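Local coordinates for transketolase (Campylobacter jejuni, PDB 3L84), which is a transketolase, a member of the thiamine diphosphate-binding enzyme family, with three alpha/beta domains per chain and two copies in the assembly, at residues L116-A121 with G153-I159; E391-A396 with Y420-A424; S160-S165 with R201-F207; N398-R403 with M431-H435. One frame throughout, in Å; residues are numbered along the deposited sequence.

Interaction 1 of 4, residues L116-A121 with G153-I159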
loop_
_atom_site.group_PDB
_atom_site.type_symbol
_atom_site.label_atom_id
_atom_site.label_comp_id
_atom_site.label_asym_id
_atom_site.label_seq_id
_atom_site.Cartn_x
_atom_site.Cartn_y
_atom_site.Cartn_z
ATOM N N LEU A 116 -7.345 -7.190 -6.314
ATOM C CA LEU A 116 -8.028 -6.447 -7.347
ATOM C C LEU A 116 -7.231 -5.223 -7.787
ATOM O O LEU A 116 -6.463 -4.598 -7.020
ATOM C CB LEU A 116 -9.443 -6.077 -6.870
ATOM C CG LEU A 116 -10.393 -7.285 -6.702
ATOM C CD1 LEU A 116 -11.592 -6.987 -5.793
ATOM C CD2 LEU A 116 -10.859 -7.748 -8.079
ATOM N N GLY A 117 -7.407 -4.889 -9.049
ATOM C CA GLY A 117 -6.707 -3.794 -9.682
ATOM C C GLY A 117 -5.372 -4.174 -10.275
ATOM O O GLY A 117 -4.951 -3.607 -11.273
ATOM N N GLN A 118 -4.663 -5.111 -9.652
ATOM C CA GLN A 118 -3.300 -5.456 -10.083
ATOM C C GLN A 118 -3.257 -5.790 -11.565
ATOM O O GLN A 118 -2.397 -5.310 -12.307
ATOM C CB GLN A 118 -2.712 -6.663 -9.307
ATOM C CG GLN A 118 -2.475 -6.490 -7.818
ATOM C CD GLN A 118 -1.470 -5.417 -7.496
ATOM O OE1 GLN A 118 -0.403 -5.337 -8.144
ATOM N NE2 GLN A 118 -1.777 -4.604 -6.460
ATOM N N GLY A 119 -4.189 -6.630 -11.991
ATOM C CA GLY A 119 -4.150 -7.166 -13.337
ATOM C C GLY A 119 -4.306 -6.080 -14.396
ATOM O O GLY A 119 -3.723 -6.170 -15.473
ATOM N N VAL A 120 -5.111 -5.057 -14.131
ATOM C CA VAL A 120 -5.250 -3.941 -15.044
ATOM C C VAL A 120 -3.897 -3.239 -15.221
ATOM O O VAL A 120 -3.479 -2.968 -16.360
ATOM C CB VAL A 120 -6.317 -2.925 -14.562
ATOM C CG1 VAL A 120 -6.348 -1.670 -15.477
ATOM C CG2 VAL A 120 -7.716 -3.603 -14.528
ATOM N N ALA A 121 -3.198 -2.965 -14.104
ATOM C CA ALA A 121 -1.886 -2.347 -14.180
ATOM C C ALA A 121 -0.891 -3.292 -14.851
ATOM O O ALA A 121 -0.016 -2.850 -15.590
ATOM C CB ALA A 121 -1.407 -1.923 -12.773
ATOM N N GLY A 153 -14.538 -4.178 -9.087
ATOM C CA GLY A 153 -13.533 -4.086 -8.069
ATOM C C GLY A 153 -12.219 -3.559 -8.601
ATOM O O GLY A 153 -11.495 -2.785 -7.928
ATOM N N ASP A 154 -11.844 -3.999 -9.796
ATOM C CA ASP A 154 -10.603 -3.559 -10.377
ATOM C C ASP A 154 -10.644 -2.061 -10.643
ATOM O O ASP A 154 -9.662 -1.355 -10.399
ATOM C CB ASP A 154 -10.306 -4.303 -11.688
ATOM C CG ASP A 154 -10.157 -5.798 -11.503
ATOM O OD1 ASP A 154 -9.184 -6.257 -10.861
ATOM O OD2 ASP A 154 -11.077 -6.546 -11.980
ATOM N N LEU A 155 -11.749 -1.566 -11.186
ATOM C CA LEU A 155 -11.850 -0.173 -11.595
ATOM C C LEU A 155 -12.053 0.806 -10.454
ATOM O O LEU A 155 -11.799 1.989 -10.608
ATOM C CB LEU A 155 -12.891 -0.006 -12.705
ATOM C CG LEU A 155 -12.475 -0.761 -13.989
ATOM C CD1 LEU A 155 -13.400 -0.364 -15.113
ATOM C CD2 LEU A 155 -11.018 -0.564 -14.431
ATOM N N GLN A 156 -12.444 0.327 -9.283
ATOM C CA GLN A 156 -12.514 1.207 -8.106
ATOM C C GLN A 156 -11.173 1.391 -7.456
ATOM O O GLN A 156 -10.951 2.388 -6.763
ATOM C CB GLN A 156 -13.563 0.692 -7.114
ATOM C CG GLN A 156 -14.962 0.835 -7.638
ATOM C CD GLN A 156 -16.027 0.408 -6.670
ATOM O OE1 GLN A 156 -15.851 0.527 -5.446
ATOM N NE2 GLN A 156 -17.171 -0.053 -7.209
ATOM N N GLU A 157 -10.281 0.433 -7.625
ATOM C CA GLU A 157 -8.954 0.500 -7.006
ATOM C C GLU A 157 -8.124 1.617 -7.619
ATOM O O GLU A 157 -8.066 1.767 -8.843
ATOM C CB GLU A 157 -8.239 -0.843 -7.159
ATOM C CG GLU A 157 -8.745 -1.866 -6.200
ATOM C CD GLU A 157 -8.293 -1.656 -4.771
ATOM O OE1 GLU A 157 -7.595 -0.671 -4.398
ATOM O OE2 GLU A 157 -8.659 -2.569 -3.940
ATOM N N GLY A 158 -7.458 2.393 -6.787
ATOM C CA GLY A 158 -6.585 3.479 -7.266
ATOM C C GLY A 158 -5.563 3.060 -8.307
ATOM O O GLY A 158 -5.270 3.815 -9.243
ATOM N N ILE A 159 -5.027 1.847 -8.171
ATOM C CA ILE A 159 -3.976 1.386 -9.094
ATOM C C ILE A 159 -4.491 1.351 -10.546
ATOM O O ILE A 159 -3.714 1.547 -11.486
ATOM C CB ILE A 159 -3.419 0.057 -8.662
ATOM C CG1 ILE A 159 -2.090 -0.233 -9.328
ATOM C CG2 ILE A 159 -4.450 -1.077 -8.838
ATOM C CD1 ILE A 159 -1.462 -1.589 -8.919
#

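Interaction 2 of 4, residues E391-A396 with Y420-A424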
loop_
_atom_site.group_PDB
_atom_site.type_symbol
_atom_site.label_atom_id
_atom_site.label_comp_id
_atom_site.label_asym_id
_atom_site.label_seq_id
_atom_site.Cartn_x
_atom_site.Cartn_y
_atom_site.Cartn_z
ATOM N N GLU A 391 3.506 4.969 -7.398
ATOM C CA GLU A 391 4.356 3.882 -6.929
ATOM C C GLU A 391 3.734 2.525 -7.189
ATOM O O GLU A 391 4.411 1.583 -7.604
ATOM C CB GLU A 391 4.694 4.004 -5.434
ATOM C CG GLU A 391 5.504 5.207 -5.032
ATOM C CD GLU A 391 4.660 6.430 -4.748
ATOM O OE1 GLU A 391 3.398 6.384 -4.848
ATOM O OE2 GLU A 391 5.265 7.471 -4.391
ATOM N N HIS A 392 2.454 2.409 -6.888
ATOM C CA HIS A 392 1.805 1.097 -6.949
ATOM C C HIS A 392 1.719 0.602 -8.384
ATOM O O HIS A 392 2.125 -0.523 -8.689
ATOM C CB HIS A 392 0.459 1.179 -6.278
ATOM C CG HIS A 392 -0.167 -0.094 -5.848
ATOM N ND1 HIS A 392 0.404 -1.345 -5.850
ATOM C CD2 HIS A 392 -1.401 -0.227 -5.301
ATOM C CE1 HIS A 392 -0.480 -2.208 -5.325
ATOM N NE2 HIS A 392 -1.571 -1.556 -5.021
ATOM N N ALA A 393 1.198 1.423 -9.288
ATOM C CA ALA A 393 1.150 1.043 -10.699
ATOM C C ALA A 393 2.560 0.794 -11.231
ATOM O O ALA A 393 2.740 -0.101 -12.048
ATOM C CB ALA A 393 0.417 2.107 -11.523
HETATM N N MSE A 394 3.546 1.580 -10.817
HETATM C CA MSE A 394 4.918 1.320 -11.271
HETATM C C MSE A 394 5.332 -0.113 -11.000
HETATM O O MSE A 394 5.850 -0.837 -11.882
HETATM C CB MSE A 394 5.906 2.269 -10.575
HETATM C CG MSE A 394 7.354 1.900 -10.784
HETATM SE SE MSE A 394 8.584 3.153 -9.952
HETATM C CE MSE A 394 8.178 2.735 -8.072
ATOM N N ALA A 395 5.139 -0.547 -9.762
ATOM C CA ALA A 395 5.555 -1.918 -9.430
ATOM C C ALA A 395 4.752 -2.974 -10.198
ATOM O O ALA A 395 5.324 -3.969 -10.639
ATOM C CB ALA A 395 5.445 -2.131 -7.908
ATOM N N ALA A 396 3.450 -2.813 -10.349
ATOM C CA ALA A 396 2.620 -3.763 -11.088
ATOM C C ALA A 396 2.987 -3.765 -12.574
ATOM O O ALA A 396 2.997 -4.815 -13.236
ATOM C CB ALA A 396 1.121 -3.476 -10.862
ATOM N N TYR A 420 3.429 2.089 -0.433
ATOM C CA TYR A 420 2.432 2.316 -1.490
ATOM C C TYR A 420 2.455 1.216 -2.514
ATOM O O TYR A 420 1.406 1.010 -3.164
ATOM C CB TYR A 420 2.667 3.663 -2.192
ATOM C CG TYR A 420 2.143 4.906 -1.501
ATOM C CD1 TYR A 420 2.647 5.355 -0.308
ATOM C CD2 TYR A 420 1.171 5.697 -2.126
ATOM C CE1 TYR A 420 2.188 6.523 0.282
ATOM C CE2 TYR A 420 0.696 6.875 -1.544
ATOM C CZ TYR A 420 1.216 7.297 -0.347
ATOM O OH TYR A 420 0.744 8.483 0.236
ATOM N N LEU A 421 3.573 0.518 -2.702
ATOM C CA LEU A 421 3.713 -0.521 -3.738
ATOM C C LEU A 421 3.788 -1.948 -3.205
ATOM O O LEU A 421 3.901 -2.915 -3.991
ATOM C CB LEU A 421 4.862 -0.214 -4.723
ATOM C CG LEU A 421 6.262 -0.049 -4.122
ATOM C CD1 LEU A 421 6.854 -1.347 -3.549
ATOM C CD2 LEU A 421 7.204 0.524 -5.198
ATOM N N LYS A 422 3.742 -2.126 -1.878
ATOM C CA LYS A 422 3.933 -3.436 -1.251
ATOM C C LYS A 422 3.020 -4.530 -1.833
ATOM O O LYS A 422 3.497 -5.638 -2.032
ATOM C CB LYS A 422 3.792 -3.297 0.263
ATOM C CG LYS A 422 3.797 -4.602 1.082
ATOM C CD LYS A 422 5.080 -5.376 1.027
ATOM C CE LYS A 422 4.982 -6.672 1.836
ATOM N NZ LYS A 422 4.091 -7.655 1.131
ATOM N N PRO A 423 1.744 -4.256 -2.136
ATOM C CA PRO A 423 0.918 -5.384 -2.641
ATOM C C PRO A 423 1.435 -5.938 -3.951
ATOM O O PRO A 423 1.350 -7.135 -4.214
ATOM C CB PRO A 423 -0.478 -4.756 -2.810
ATOM C CG PRO A 423 -0.486 -3.633 -1.872
ATOM C CD PRO A 423 0.928 -3.054 -1.880
ATOM N N ALA A 424 1.982 -5.086 -4.820
ATOM C CA ALA A 424 2.566 -5.509 -6.082
ATOM C C ALA A 424 3.927 -6.146 -5.877
ATOM O O ALA A 424 4.269 -7.103 -6.561
ATOM C CB ALA A 424 2.670 -4.302 -7.056
#

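Interaction 3 of 4, residues S160-S165 with R201-F207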
loop_
_atom_site.group_PDB
_atom_site.type_symbol
_atom_site.label_atom_id
_atom_site.label_comp_id
_atom_site.label_asym_id
_atom_site.label_seq_id
_atom_site.Cartn_x
_atom_site.Cartn_y
_atom_site.Cartn_z
ATOM N N SER A 160 -5.789 1.102 -10.745
ATOM C CA SER A 160 -6.317 1.065 -12.094
ATOM C C SER A 160 -6.260 2.454 -12.756
ATOM O O SER A 160 -5.862 2.581 -13.911
ATOM C CB SER A 160 -7.757 0.520 -12.110
ATOM O OG SER A 160 -8.722 1.417 -11.544
ATOM N N TYR A 161 -6.614 3.494 -11.996
ATOM C CA TYR A 161 -6.589 4.847 -12.507
ATOM C C TYR A 161 -5.144 5.262 -12.837
ATOM O O TYR A 161 -4.859 5.888 -13.854
ATOM C CB TYR A 161 -7.151 5.847 -11.496
ATOM C CG TYR A 161 -8.574 5.667 -11.063
ATOM C CD1 TYR A 161 -9.580 6.439 -11.616
ATOM C CD2 TYR A 161 -8.913 4.829 -10.010
ATOM C CE1 TYR A 161 -10.892 6.348 -11.146
ATOM C CE2 TYR A 161 -10.205 4.711 -9.544
ATOM C CZ TYR A 161 -11.192 5.502 -10.098
ATOM O OH TYR A 161 -12.478 5.395 -9.581
ATOM N N GLU A 162 -4.222 4.863 -11.954
ATOM C CA GLU A 162 -2.810 5.206 -12.170
ATOM C C GLU A 162 -2.308 4.582 -13.427
ATOM O O GLU A 162 -1.653 5.239 -14.244
ATOM C CB GLU A 162 -1.971 4.641 -11.014
ATOM C CG GLU A 162 -2.105 5.300 -9.613
ATOM C CD GLU A 162 -1.226 4.662 -8.559
ATOM O OE1 GLU A 162 -0.353 3.833 -8.872
ATOM O OE2 GLU A 162 -1.401 4.970 -7.358
ATOM N N ALA A 163 -2.547 3.289 -13.602
ATOM C CA ALA A 163 -2.015 2.609 -14.780
ATOM C C ALA A 163 -2.651 3.086 -16.078
ATOM O O ALA A 163 -1.981 3.254 -17.096
ATOM C CB ALA A 163 -2.208 1.092 -14.637
ATOM N N CYS A 164 -3.951 3.305 -16.032
ATOM C CA CYS A 164 -4.649 3.760 -17.227
ATOM C C CYS A 164 -4.236 5.198 -17.594
ATOM O O CYS A 164 -4.226 5.561 -18.771
ATOM C CB CYS A 164 -6.136 3.635 -17.047
ATOM S SG CYS A 164 -6.683 1.885 -17.047
ATOM N N SER A 165 -3.854 5.998 -16.607
ATOM C CA SER A 165 -3.290 7.306 -16.870
ATOM C C SER A 165 -2.066 7.152 -17.766
ATOM O O SER A 165 -1.949 7.809 -18.801
ATOM C CB SER A 165 -2.907 7.992 -15.554
ATOM O OG SER A 165 -2.637 9.387 -15.780
ATOM N N ARG A 201 -14.495 9.128 -17.757
ATOM C CA ARG A 201 -13.273 8.878 -17.024
ATOM C C ARG A 201 -12.186 8.390 -17.953
ATOM O O ARG A 201 -11.056 8.892 -17.920
ATOM C CB ARG A 201 -13.554 7.821 -15.962
ATOM C CG ARG A 201 -12.353 7.071 -15.415
ATOM C CD ARG A 201 -12.795 5.919 -14.561
ATOM N NE ARG A 201 -11.668 5.074 -14.206
ATOM C CZ ARG A 201 -11.694 4.154 -13.251
ATOM N NH1 ARG A 201 -12.779 3.987 -12.484
ATOM N NH2 ARG A 201 -10.632 3.367 -13.059
ATOM N N PHE A 202 -12.521 7.392 -18.775
ATOM C CA PHE A 202 -11.499 6.814 -19.647
ATOM C C PHE A 202 -11.156 7.692 -20.846
ATOM O O PHE A 202 -10.006 7.732 -21.285
ATOM C CB PHE A 202 -11.900 5.405 -20.079
ATOM C CG PHE A 202 -11.569 4.351 -19.040
ATOM C CD1 PHE A 202 -12.410 4.122 -17.977
ATOM C CD2 PHE A 202 -10.435 3.588 -19.161
ATOM C CE1 PHE A 202 -12.103 3.168 -17.017
ATOM C CE2 PHE A 202 -10.124 2.639 -18.217
ATOM C CZ PHE A 202 -10.978 2.432 -17.137
ATOM N N GLU A 203 -12.146 8.432 -21.358
ATOM C CA GLU A 203 -11.834 9.416 -22.383
ATOM C C GLU A 203 -10.908 10.512 -21.853
ATOM O O GLU A 203 -10.016 10.981 -22.561
ATOM C CB GLU A 203 -13.126 10.007 -22.975
ATOM C CG GLU A 203 -13.870 8.964 -23.842
ATOM C CD GLU A 203 -15.188 9.442 -24.443
ATOM O OE1 GLU A 203 -15.720 8.718 -25.334
ATOM O OE2 GLU A 203 -15.724 10.503 -24.053
ATOM N N ALA A 204 -11.038 10.862 -20.570
ATOM C CA ALA A 204 -10.150 11.859 -19.945
ATOM C C ALA A 204 -8.707 11.362 -19.891
ATOM O O ALA A 204 -7.765 12.159 -19.881
ATOM C CB ALA A 204 -10.631 12.205 -18.540
ATOM N N GLN A 205 -8.538 10.045 -19.901
ATOM C CA GLN A 205 -7.239 9.394 -19.876
ATOM C C GLN A 205 -6.822 8.867 -21.235
ATOM O O GLN A 205 -5.964 7.980 -21.315
ATOM C CB GLN A 205 -7.228 8.248 -18.854
ATOM C CG GLN A 205 -7.464 8.701 -17.463
ATOM C CD GLN A 205 -7.284 7.597 -16.442
ATOM O OE1 GLN A 205 -7.821 6.506 -16.612
ATOM N NE2 GLN A 205 -6.533 7.858 -15.368
ATOM N N GLY A 206 -7.415 9.376 -22.315
ATOM C CA GLY A 206 -6.943 9.093 -23.654
ATOM C C GLY A 206 -7.341 7.769 -24.257
ATOM O O GLY A 206 -6.676 7.321 -25.186
ATOM N N PHE A 207 -8.426 7.177 -23.770
ATOM C CA PHE A 207 -8.947 5.944 -24.342
ATOM C C PHE A 207 -10.067 6.202 -25.361
ATOM O O PHE A 207 -10.813 7.195 -25.286
ATOM C CB PHE A 207 -9.574 5.056 -23.258
ATOM C CG PHE A 207 -8.579 4.294 -22.391
ATOM C CD1 PHE A 207 -7.674 4.952 -21.577
ATOM C CD2 PHE A 207 -8.616 2.903 -22.325
ATOM C CE1 PHE A 207 -6.785 4.234 -20.778
ATOM C CE2 PHE A 207 -7.769 2.194 -21.523
ATOM C CZ PHE A 207 -6.848 2.853 -20.748
HETATM O O HOH W 1 -3.892 9.765 -19.530
#

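Interaction 4 of 4, residues N398-R403 with M431-H435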
loop_
_atom_site.group_PDB
_atom_site.type_symbol
_atom_site.label_atom_id
_atom_site.label_comp_id
_atom_site.label_asym_id
_atom_site.label_seq_id
_atom_site.Cartn_x
_atom_site.Cartn_y
_atom_site.Cartn_z
ATOM N N ASN A 398 6.005 -3.024 -13.765
ATOM C CA ASN A 398 7.298 -3.682 -13.865
ATOM C C ASN A 398 7.220 -5.175 -13.587
ATOM O O ASN A 398 8.014 -5.941 -14.141
ATOM C CB ASN A 398 8.311 -2.979 -12.972
ATOM C CG ASN A 398 8.965 -1.782 -13.625
ATOM O OD1 ASN A 398 9.612 -0.950 -12.891
ATOM N ND2 ASN A 398 8.890 -1.680 -14.900
ATOM N N ASN A 399 6.222 -5.636 -12.819
ATOM C CA ASN A 399 5.981 -7.082 -12.716
ATOM C C ASN A 399 5.704 -7.668 -14.097
ATOM O O ASN A 399 6.177 -8.755 -14.427
ATOM C CB ASN A 399 4.818 -7.382 -11.779
ATOM C CG ASN A 399 5.130 -7.210 -10.329
ATOM O OD1 ASN A 399 6.279 -7.117 -9.915
ATOM N ND2 ASN A 399 4.066 -7.178 -9.514
ATOM N N ALA A 400 4.954 -6.941 -14.918
ATOM C CA ALA A 400 4.686 -7.367 -16.268
ATOM C C ALA A 400 5.912 -7.249 -17.178
ATOM O O ALA A 400 6.133 -8.152 -17.986
ATOM C CB ALA A 400 3.477 -6.570 -16.844
ATOM N N PHE A 401 6.698 -6.190 -17.064
ATOM C CA PHE A 401 7.963 -6.128 -17.793
ATOM C C PHE A 401 8.780 -7.369 -17.497
ATOM O O PHE A 401 9.420 -7.929 -18.391
ATOM C CB PHE A 401 8.801 -4.878 -17.458
ATOM C CG PHE A 401 8.507 -3.652 -18.291
ATOM C CD1 PHE A 401 7.462 -2.809 -18.011
ATOM C CD2 PHE A 401 9.319 -3.364 -19.389
ATOM C CE1 PHE A 401 7.221 -1.687 -18.791
ATOM C CE2 PHE A 401 9.084 -2.235 -20.174
ATOM C CZ PHE A 401 8.050 -1.395 -19.866
ATOM N N ALA A 402 8.851 -7.784 -16.242
ATOM C CA ALA A 402 9.631 -8.953 -15.861
ATOM C C ALA A 402 9.093 -10.266 -16.439
ATOM O O ALA A 402 9.858 -11.220 -16.618
ATOM C CB ALA A 402 9.711 -9.030 -14.321
ATOM N N ARG A 403 7.792 -10.318 -16.711
ATOM C CA ARG A 403 7.163 -11.479 -17.316
ATOM C C ARG A 403 7.159 -11.425 -18.821
ATOM O O ARG A 403 6.886 -12.464 -19.446
ATOM C CB ARG A 403 5.714 -11.648 -16.801
ATOM C CG ARG A 403 5.631 -12.121 -15.362
ATOM C CD ARG A 403 5.988 -13.578 -15.240
ATOM N NE ARG A 403 5.011 -14.445 -15.907
ATOM C CZ ARG A 403 5.210 -15.689 -16.325
ATOM N NH1 ARG A 403 6.397 -16.278 -16.235
ATOM N NH2 ARG A 403 4.189 -16.347 -16.857
HETATM N N MSE A 431 5.524 -14.867 -7.524
HETATM C CA MSE A 431 5.898 -15.427 -8.829
HETATM C C MSE A 431 7.395 -15.748 -8.954
HETATM O O MSE A 431 7.794 -16.433 -9.879
HETATM C CB MSE A 431 5.593 -14.419 -9.931
HETATM C CG MSE A 431 4.124 -14.156 -10.144
HETATM SE SE MSE A 431 3.762 -13.234 -11.820
HETATM C CE MSE A 431 4.465 -11.465 -11.418
ATOM N N LYS A 432 8.209 -15.257 -8.030
ATOM C CA LYS A 432 9.677 -15.427 -8.086
ATOM C C LYS A 432 10.272 -14.838 -9.356
ATOM O O LYS A 432 11.165 -15.424 -9.964
ATOM C CB LYS A 432 10.113 -16.888 -7.842
ATOM C CG LYS A 432 9.573 -17.482 -6.574
ATOM C CD LYS A 432 10.003 -18.948 -6.431
ATOM C CE LYS A 432 11.384 -19.132 -6.060
ATOM N NZ LYS A 432 11.627 -20.612 -5.707
ATOM N N ILE A 433 9.778 -13.662 -9.747
ATOM C CA ILE A 433 10.298 -12.968 -10.911
ATOM C C ILE A 433 11.494 -12.116 -10.605
ATOM O O ILE A 433 11.751 -11.718 -9.449
ATOM C CB ILE A 433 9.250 -12.096 -11.612
ATOM C CG1 ILE A 433 8.556 -11.144 -10.653
ATOM C CG2 ILE A 433 8.210 -12.965 -12.314
ATOM C CD1 ILE A 433 7.859 -9.920 -11.286
ATOM N N LYS A 434 12.284 -11.827 -11.634
ATOM C CA LYS A 434 13.471 -10.995 -11.526
ATOM C C LYS A 434 13.106 -9.534 -11.756
ATOM O O LYS A 434 13.065 -9.032 -12.872
ATOM C CB LYS A 434 14.579 -11.504 -12.444
ATOM C CG LYS A 434 14.957 -12.916 -12.210
ATOM C CD LYS A 434 15.153 -13.323 -10.730
ATOM C CE LYS A 434 16.234 -12.553 -10.032
ATOM N NZ LYS A 434 17.620 -12.863 -10.655
ATOM N N HIS A 435 12.770 -8.869 -10.662
ATOM C CA HIS A 435 12.312 -7.476 -10.630
ATOM C C HIS A 435 13.017 -6.877 -9.422
ATOM O O HIS A 435 13.011 -7.461 -8.326
ATOM C CB HIS A 435 10.788 -7.452 -10.454
ATOM C CG HIS A 435 10.153 -6.097 -10.296
ATOM N ND1 HIS A 435 8.783 -5.959 -10.198
ATOM C CD2 HIS A 435 10.655 -4.841 -10.203
ATOM C CE1 HIS A 435 8.478 -4.676 -10.031
ATOM N NE2 HIS A 435 9.606 -3.972 -10.029
HETATM O O HOH W 2 11.464 -12.680 -14.359
#

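Interaction 1 of 4, residues L116-A121 with G153-I159
The carboxylate of Asp154 meets Leu116 on one face, where CD2 of Leu116 stands 3.6 Å from Asp154 OD1, and meets Gly117 through the same oxygen. Gly117 N donates to Asp154 OD1 at 2.9 Å, nearly straight at 171°, arriving on the anti side and 15° out of the carboxylate plane. Ser64 OG also bonds to OD1 and Gly151 N to OD2, so both oxygens are held and the group cannot readily swing. The second flat group is the amide of Gln118. Ile159 CD1 lies above it, 3.9 Å from Gln118 NE2 and almost as close to the other amide atoms, while NE2 is hydrogen-bonded to Tyr420 OH of the second subunit.

Gly117 is the N-cap of helix 118-137. With a phi of 88° and no side chain, it lets Ile159 come in close: CG2 of Ile159 touches Gly117 C at 3.5 Å. Ile159 has CG1 anti to its backbone N, which carries CD1 on past Gly117 to Ala121 CB, 3.9 Å away. Val120 CG2 rests on Asp154 CB at 3.9 Å. Glu157 CG sits 3.7 Å from Leu116 O, a carbonyl that accepts a hydrogen bond from Tyr420 OH of the second subunit.

The contact therefore joins the start of helix 118-137 to helix 152-156, which follows strand 146-151, and to the first turn of helix 158-169, beside the second subunit. Gly151 and Gly153 belong to the Gly-Asp-Gly sequence that opens the thiamine diphosphate signature motif of this family.

Interaction 2 of 4, residues E391-A396 with Y420-A424
His392 reaches across to Tyr420, Pro423 and Ala424, and its side chain is a good one to follow outward. CB lies 3.3 Å from Tyr420 O. With CG anti to the backbone N (chi1 -161°), the imidazole is brought under that same Tyr420 oxygen, which stands over one ring face, 3.3 Å from His392 CG. Further out, ND1 faces the methyl of Ala424 and the ring edge points near Ala424 N. At the tip the side chain crosses Pro423 at about a right angle: CE1 packs on Pro423 CB at 3.6 Å, with NE2 a little farther from the same proline ring. Tyr420 of the second subunit adds an edge-to-face contact to this imidazole.

The two helical segments run almost parallel, their axes 25° apart and 7.5 Å at closest approach, one on each side of strand 408-414 in the sequence. Leu421 is the knob into a hole formed by Glu391, His392, Met394 and Ala395: its CB meets Glu391 O at 3.4 Å, and its CD2 meets the methyl CE of Met394, a selenomethionine. A turn later the fit is methyl on methyl, with Ala395 CB 3.6 Å from Ala424 CB. Glu391 bends at chi2 and brings OE1 to Tyr420 CD2 at 3.6 Å, the carboxylate turned 49° from the ring. Tyr420 OH bonds instead to Leu116 O of the second subunit.

No hydrogen bond crosses between the segments. Their union depends on close apolar fit and on a carbonyl laid over an imidazole, and it buries His392 ND1 without a partner in the model.

Interaction 3 of 4, residues S160-S165 with R201-F207
Gln205 NE2 donates to Tyr161 O at 3.0 Å. It comes in tilted 23° from the carbonyl plane, while Ser165 N, the helical donor, reaches the same oxygen from the opposite face. Gln205 extends straight beyond CG to get there, and its NE2 is also bonded to Glu196 of the second subunit. Arg201 NH2 points at Ser160 OG at 3.1 Å, but the bond is bent and weak, and that hydroxyl has a better partner in Glu157 O.

Across this contact Arg201 lays its guanidinium on Tyr161. Fully extended from CG to NE, the arginine sets its flat end on one face of the ring, planes 11° apart, as a cation-pi stack; the carbons are modelled too close for the exact spacing to be trusted. The charge is answered by Glu196 OE1 at NH1, which also bonds Leu155 O, and Glu196 OE2 takes the Tyr161 hydroxyl. One glutamate thus fixes both layers of the stack.

Helix 198-204 ends here in a Schellman motif with Gly206 as its positive-phi C-prime residue, and the chain turns into strand 208-213 of the parallel sheet. Phe202, from the last turns of the helix, and Phe207, just after the Schellman turn, both lie beside Cys164. A water lies 2.9 Å from Ser165 O and, more weakly placed, near Gln205 O.

Cys164 SG lies obliquely to both phenyl rings, 3.7 Å from Phe202 CE2 and 3.8 Å from Phe207 CZ. Cys164 O meets the edge of Phe207, at CE1, and Cys164 CB lies 3.4 Å from Gln205 OE1.

Interaction 4 of 4, residues N398-R403 with M431-H435
Met431, Ile433 and His435 come from the turn that ends helix 418-431 in a Schellman motif, with Lys432 as its positive-phi C-prime residue, and they pack against helix 391-404 just before strand 436-440 begins. The polar centre is one hydrogen bond: His435 ND1 donates to Asn399 OD1 at 2.8 Å. The oxygen lies almost in the ring plane, but the N-H is bent to 142°, and the amide stands at 78° to the imidazole. Asn399 is fixed from its other end too, since ND2 bonds to Ala424 O. With CG anti to its backbone N (chi1 176°), His435 directs its ring back to the helix, where Asn398 CB lies 3.4 Å from His435 NE2 and Asn398 O stands over one face near the rim.

Ile433 fills the middle. Its CD1 touches Asn399 OD1 at 3.5 Å and Ala402 CB at 3.7 Å, while CG2 rests on the aliphatic Arg403 CD, also 3.7 Å away. Met431, also a selenomethionine, covers the same arginine methylenes, its SE 4.1 Å from Arg403 CD. Arg403 folds at chi2 and chi3, and NE finds its partner in Glu110 O. Ala402 CB also packs on Lys434 O, and a water links the two backbones, donating to Ala402 O and accepting from Lys434 N at 3.0 Å.

With its amide NH2 engaged by Ala424 O, Asn399 offers OD1 to the ring, which is consistent with a proton on ND1. NE2 bonds to Ser411 OG, so both ring nitrogens have partners, which should restrain the ring's rotation.

How the interactions relate
From the N terminus, interaction 1 comes first, returning helix 152-156 and the start of helix 158-169 to the beginning of helix 118-137. Interaction 3 follows in series: the rest of helix 158-169 meets the end of helix 198-204, closing a second loop in the same thiamine diphosphate-binding range. Interactions 2 and 4 lie later, in the pyrimidine-binding range, and their segments alternate, so the two loops cross between helix 391-404 and helix 418-431 with its following turn. The ranges join where Gln118 and Ile159 touch His392 and where Glu162 bonds Ala393 N. Interactions 1, 2 and 3 also touch the second subunit; interaction 4 does not.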